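PDB 3BY9: sensor protein from Vibrio cholerae, which probably acts as the C4-dicarboxylate-sensing histidine kinase DctB of a two-component system, represented here by its succinate-binding sensor domain. Local coordinates for residues Gln55-Asn67 and Leu77-Asn91. Sequence-based numbering, arbitrary orientation. Where two conformers were deposited one is given.
Sequences QIDITNRYLEQVN and LIDRFGNTIASSNWN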
# COMPACT_ATOMS: atom_id res chain seq x y z
N GLN A 55 1.67 18.73 26.08
CA GLN A 55 2.59 18.45 24.95
C GLN A 55 1.93 17.61 23.86
O GLN A 55 2.08 17.88 22.66
CB GLN A 55 3.84 17.73 25.44
CG GLN A 55 4.83 17.41 24.27
CD GLN A 55 5.40 18.65 23.68
OE1 GLN A 55 6.04 19.44 24.39
NE2 GLN A 55 5.15 18.88 22.38
N ILE A 56 1.16 16.60 24.27
CA ILE A 56 0.50 15.76 23.28
C ILE A 56 -0.49 16.62 22.51
O ILE A 56 -0.69 16.42 21.31
CB ILE A 56 -0.18 14.55 24.00
CG1 ILE A 56 0.91 13.64 24.60
CG2 ILE A 56 -1.12 13.79 23.03
CD1 ILE A 56 1.95 13.07 23.60
N ASP A 57 -1.12 17.58 23.20
CA ASP A 57 -2.06 18.49 22.53
C ASP A 57 -1.33 19.26 21.42
O ASP A 57 -1.81 19.35 20.28
CB ASP A 57 -2.63 19.50 23.53
CG ASP A 57 -3.67 18.89 24.43
OD1 ASP A 57 -4.02 19.53 25.46
OD2 ASP A 57 -4.15 17.78 24.11
N ILE A 58 -0.18 19.81 21.75
CA ILE A 58 0.61 20.56 20.76
C ILE A 58 0.97 19.64 19.58
O ILE A 58 0.82 20.02 18.39
CB ILE A 58 1.92 21.09 21.38
CG1 ILE A 58 1.60 22.33 22.23
CG2 ILE A 58 2.94 21.45 20.28
CD1 ILE A 58 2.70 22.66 23.23
N THR A 59 1.46 18.46 19.90
CA THR A 59 1.91 17.54 18.83
C THR A 59 0.78 17.03 17.95
O THR A 59 0.92 16.96 16.73
CB THR A 59 2.75 16.43 19.43
OG1 THR A 59 3.80 17.05 20.19
CG2 THR A 59 3.38 15.57 18.30
N ASN A 60 -0.36 16.72 18.56
CA ASN A 60 -1.52 16.29 17.79
C ASN A 60 -1.94 17.36 16.78
O ASN A 60 -2.23 17.06 15.62
CB ASN A 60 -2.73 16.09 18.70
CG ASN A 60 -2.76 14.74 19.39
OD1 ASN A 60 -2.14 13.76 18.96
ND2 ASN A 60 -3.57 14.68 20.44
N ARG A 61 -2.03 18.61 17.25
CA ARG A 61 -2.45 19.70 16.37
C ARG A 61 -1.45 19.96 15.27
O ARG A 61 -1.82 20.27 14.15
CB ARG A 61 -2.71 20.96 17.21
CG ARG A 61 -3.98 20.70 18.12
CD ARG A 61 -4.31 21.87 19.06
NE ARG A 61 -5.54 21.62 19.82
CZ ARG A 61 -6.78 21.79 19.34
NH1 ARG A 61 -6.97 22.22 18.09
NH2 ARG A 61 -7.82 21.52 20.12
N TYR A 62 -0.16 19.75 15.58
CA TYR A 62 0.88 19.94 14.55
C TYR A 62 0.75 18.85 13.49
O TYR A 62 0.78 19.14 12.29
CB TYR A 62 2.27 19.91 15.19
CG TYR A 62 3.39 19.95 14.17
CD1 TYR A 62 3.51 21.02 13.30
CD2 TYR A 62 4.32 18.91 14.11
CE1 TYR A 62 4.55 21.08 12.34
CE2 TYR A 62 5.38 18.96 13.17
CZ TYR A 62 5.48 20.03 12.29
OH TYR A 62 6.44 20.02 11.29
N LEU A 63 0.59 17.60 13.91
CA LEU A 63 0.50 16.50 12.93
C LEU A 63 -0.78 16.69 12.09
O LEU A 63 -0.83 16.35 10.90
CB LEU A 63 0.49 15.13 13.63
CG LEU A 63 1.83 14.79 14.36
CD1 LEU A 63 1.69 13.42 15.07
CD2 LEU A 63 2.98 14.79 13.41
N GLU A 64 -1.82 17.23 12.71
CA GLU A 64 -3.05 17.46 11.97
C GLU A 64 -2.80 18.50 10.85
O GLU A 64 -3.32 18.35 9.75
CB GLU A 64 -4.13 17.92 12.96
CG GLU A 64 -5.50 18.11 12.32
CD GLU A 64 -6.56 18.58 13.34
OE1 GLU A 64 -6.24 18.91 14.52
OE2 GLU A 64 -7.74 18.59 12.93
N GLN A 65 -2.01 19.53 11.16
CA GLN A 65 -1.66 20.59 10.21
C GLN A 65 -0.80 20.01 9.10
O GLN A 65 -1.02 20.28 7.93
CB GLN A 65 -0.91 21.73 10.95
CG GLN A 65 -1.87 22.54 11.77
CD GLN A 65 -1.20 23.39 12.85
OE1 GLN A 65 -1.86 24.21 13.49
NE2 GLN A 65 0.09 23.18 13.06
N VAL A 66 0.20 19.22 9.47
CA VAL A 66 1.04 18.62 8.44
C VAL A 66 0.21 17.74 7.51
O VAL A 66 0.33 17.81 6.29
CB VAL A 66 2.13 17.71 9.08
CG1 VAL A 66 2.84 16.87 7.99
CG2 VAL A 66 3.14 18.60 9.85
N ASN A 67 -0.63 16.93 8.11
CA ASN A 67 -1.44 15.98 7.35
C ASN A 67 -2.33 16.71 6.32
O ASN A 67 -2.56 16.23 5.19
CB ASN A 67 -2.28 15.14 8.32
CG ASN A 67 -3.02 14.00 7.63
OD1 ASN A 67 -4.27 14.02 7.45
ND2 ASN A 67 -2.28 12.99 7.26
N LEU A 77 2.49 9.52 15.19
CA LEU A 77 3.75 9.30 15.92
C LEU A 77 3.65 8.14 16.88
O LEU A 77 2.75 8.10 17.69
CB LEU A 77 4.07 10.61 16.69
CG LEU A 77 5.35 10.61 17.51
CD1 LEU A 77 6.57 10.64 16.56
CD2 LEU A 77 5.40 11.91 18.32
N ILE A 78 4.62 7.22 16.80
CA ILE A 78 4.59 6.01 17.62
C ILE A 78 5.80 5.96 18.54
O ILE A 78 6.91 6.28 18.10
CB ILE A 78 4.61 4.81 16.66
CG1 ILE A 78 3.49 4.97 15.59
CG2 ILE A 78 4.28 3.55 17.43
CD1 ILE A 78 3.47 3.79 14.60
N ASP A 79 5.61 5.56 19.81
CA ASP A 79 6.74 5.46 20.71
C ASP A 79 7.59 4.23 20.42
O ASP A 79 7.33 3.48 19.51
CB ASP A 79 6.27 5.56 22.19
CG ASP A 79 5.54 4.31 22.70
OD1 ASP A 79 5.56 3.27 22.04
OD2 ASP A 79 4.94 4.39 23.81
N ARG A 80 8.67 4.04 21.17
CA ARG A 80 9.57 2.96 20.82
C ARG A 80 9.06 1.57 21.17
O ARG A 80 9.70 0.57 20.84
CB ARG A 80 10.96 3.21 21.46
CG ARG A 80 10.98 3.09 22.96
CD ARG A 80 12.44 3.30 23.39
NE ARG A 80 12.62 3.08 24.82
CZ ARG A 80 12.77 1.88 25.38
NH1 ARG A 80 12.76 0.79 24.61
NH2 ARG A 80 12.92 1.78 26.69
N PHE A 81 7.89 1.54 21.80
CA PHE A 81 7.23 0.30 22.18
C PHE A 81 6.11 -0.06 21.19
O PHE A 81 5.50 -1.14 21.29
CB PHE A 81 6.66 0.44 23.60
CG PHE A 81 7.70 0.91 24.60
CD1 PHE A 81 8.65 0.04 25.08
CD2 PHE A 81 7.70 2.22 25.03
CE1 PHE A 81 9.61 0.47 25.99
CE2 PHE A 81 8.67 2.64 25.95
CZ PHE A 81 9.59 1.75 26.41
N GLY A 82 5.86 0.84 20.24
CA GLY A 82 4.82 0.61 19.25
C GLY A 82 3.52 1.32 19.55
O GLY A 82 2.58 1.15 18.77
N ASN A 83 3.44 2.11 20.63
CA ASN A 83 2.15 2.76 20.95
C ASN A 83 1.99 4.10 20.25
O ASN A 83 2.90 4.93 20.26
CB ASN A 83 2.05 3.04 22.45
CG ASN A 83 2.25 1.81 23.27
OD1 ASN A 83 1.51 0.81 23.14
ND2 ASN A 83 3.26 1.86 24.15
N THR A 84 0.83 4.33 19.65
CA THR A 84 0.63 5.61 19.00
C THR A 84 0.39 6.64 20.09
O THR A 84 -0.53 6.48 20.90
CB THR A 84 -0.59 5.55 18.05
OG1 THR A 84 -0.32 4.56 17.08
CG2 THR A 84 -0.75 6.94 17.29
N ILE A 85 1.21 7.69 20.12
CA ILE A 85 1.06 8.70 21.16
C ILE A 85 0.51 10.04 20.65
O ILE A 85 0.04 10.81 21.45
CB ILE A 85 2.37 8.97 21.93
CG1 ILE A 85 3.44 9.58 21.00
CG2 ILE A 85 2.92 7.69 22.58
CD1 ILE A 85 4.61 10.14 21.88
N ALA A 86 0.60 10.32 19.35
CA ALA A 86 0.02 11.58 18.85
C ALA A 86 -0.37 11.29 17.40
O ALA A 86 0.24 10.46 16.74
CB ALA A 86 1.05 12.74 18.93
N SER A 87 -1.38 11.98 16.89
CA SER A 87 -1.82 11.62 15.56
C SER A 87 -2.70 12.70 14.94
O SER A 87 -3.44 13.38 15.64
CB SER A 87 -2.66 10.34 15.66
OG SER A 87 -3.15 9.94 14.37
N SER A 88 -2.64 12.84 13.63
CA SER A 88 -3.49 13.80 12.94
C SER A 88 -4.96 13.46 13.11
O SER A 88 -5.82 14.36 12.95
CB SER A 88 -3.13 13.79 11.43
OG SER A 88 -3.38 12.50 10.89
N ASN A 89 -5.29 12.19 13.40
CA ASN A 89 -6.71 11.80 13.54
C ASN A 89 -7.20 11.71 14.98
O ASN A 89 -8.23 11.08 15.26
CB ASN A 89 -6.96 10.46 12.80
CG ASN A 89 -6.02 9.33 13.25
OD1 ASN A 89 -5.69 9.24 14.41
ND2 ASN A 89 -5.59 8.48 12.32
N TRP A 90 -6.49 12.42 15.87
CA TRP A 90 -6.78 12.39 17.29
C TRP A 90 -8.22 12.80 17.62
O TRP A 90 -8.76 12.34 18.63
CB TRP A 90 -5.84 13.32 18.04
CG TRP A 90 -6.07 14.77 17.74
CD1 TRP A 90 -5.60 15.48 16.69
CD2 TRP A 90 -6.89 15.66 18.51
NE1 TRP A 90 -6.06 16.79 16.76
CE2 TRP A 90 -6.87 16.91 17.87
CE3 TRP A 90 -7.65 15.50 19.68
CZ2 TRP A 90 -7.57 18.01 18.35
CZ3 TRP A 90 -8.36 16.62 20.17
CH2 TRP A 90 -8.30 17.84 19.51
N ASN A 91 -8.77 13.65 16.75
CA ASN A 91 -10.13 14.21 16.86
C ASN A 91 -11.14 13.59 15.90
O ASN A 91 -12.20 14.18 15.63
CB ASN A 91 -10.11 15.73 16.61
CG ASN A 91 -9.42 16.13 15.28
OD1 ASN A 91 -8.80 15.31 14.57
ND2 ASN A 91 -9.49 17.41 14.98
O HOH W 1 -8.70 16.40 11.49
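With CG wedged between the backbone N and the carbonyl carbon (chi1 68°), Trp90 leans its indole back over helix 53-70, while Glu64, fully extended with CG anti to the backbone N (chi1 -177°), reaches out to meet it. Trp90 NE1 donates to Glu64 OE1 at 3.1 Å, and Asn91 ND2 gives the second oxygen, OE2, a 2.9 Å bond; both donors come from above the carboxylate plane. A water donates to Glu64 OE2 and Asn91 OD1, closing this polar edge. Asn60 lies against one face of the indole, its amide nearly parallel to the ring, and its CB makes a CH-pi contact 3.8 Å from the centroid of the five-membered ring. The same side chain turns OD1 to the strand and accepts from Ser87 N at 2.8 Å, capturing a backbone N-H at the outer strand of the sheet. Beneath, Leu63 CD1 sits 4.0 Å from Ala86 CB and equally far from Leu77 CB, with Ile146 of the next strand also touching Leu63. Ser88 CB packs 3.5 Å from Leu63 O, next to the point where the CA atoms of Glu64 and Ser88 are 3.8 Å apart, and Ser88 OG bonds to Thr75 N. Ile85 and Ala86 together face Leu77 in a classic beta bulge. The helix thus packs across the edge of the five-stranded antiparallel sheet, an arrangement characteristic of the PAS-like (PDC) sensor domains of histidine kinases.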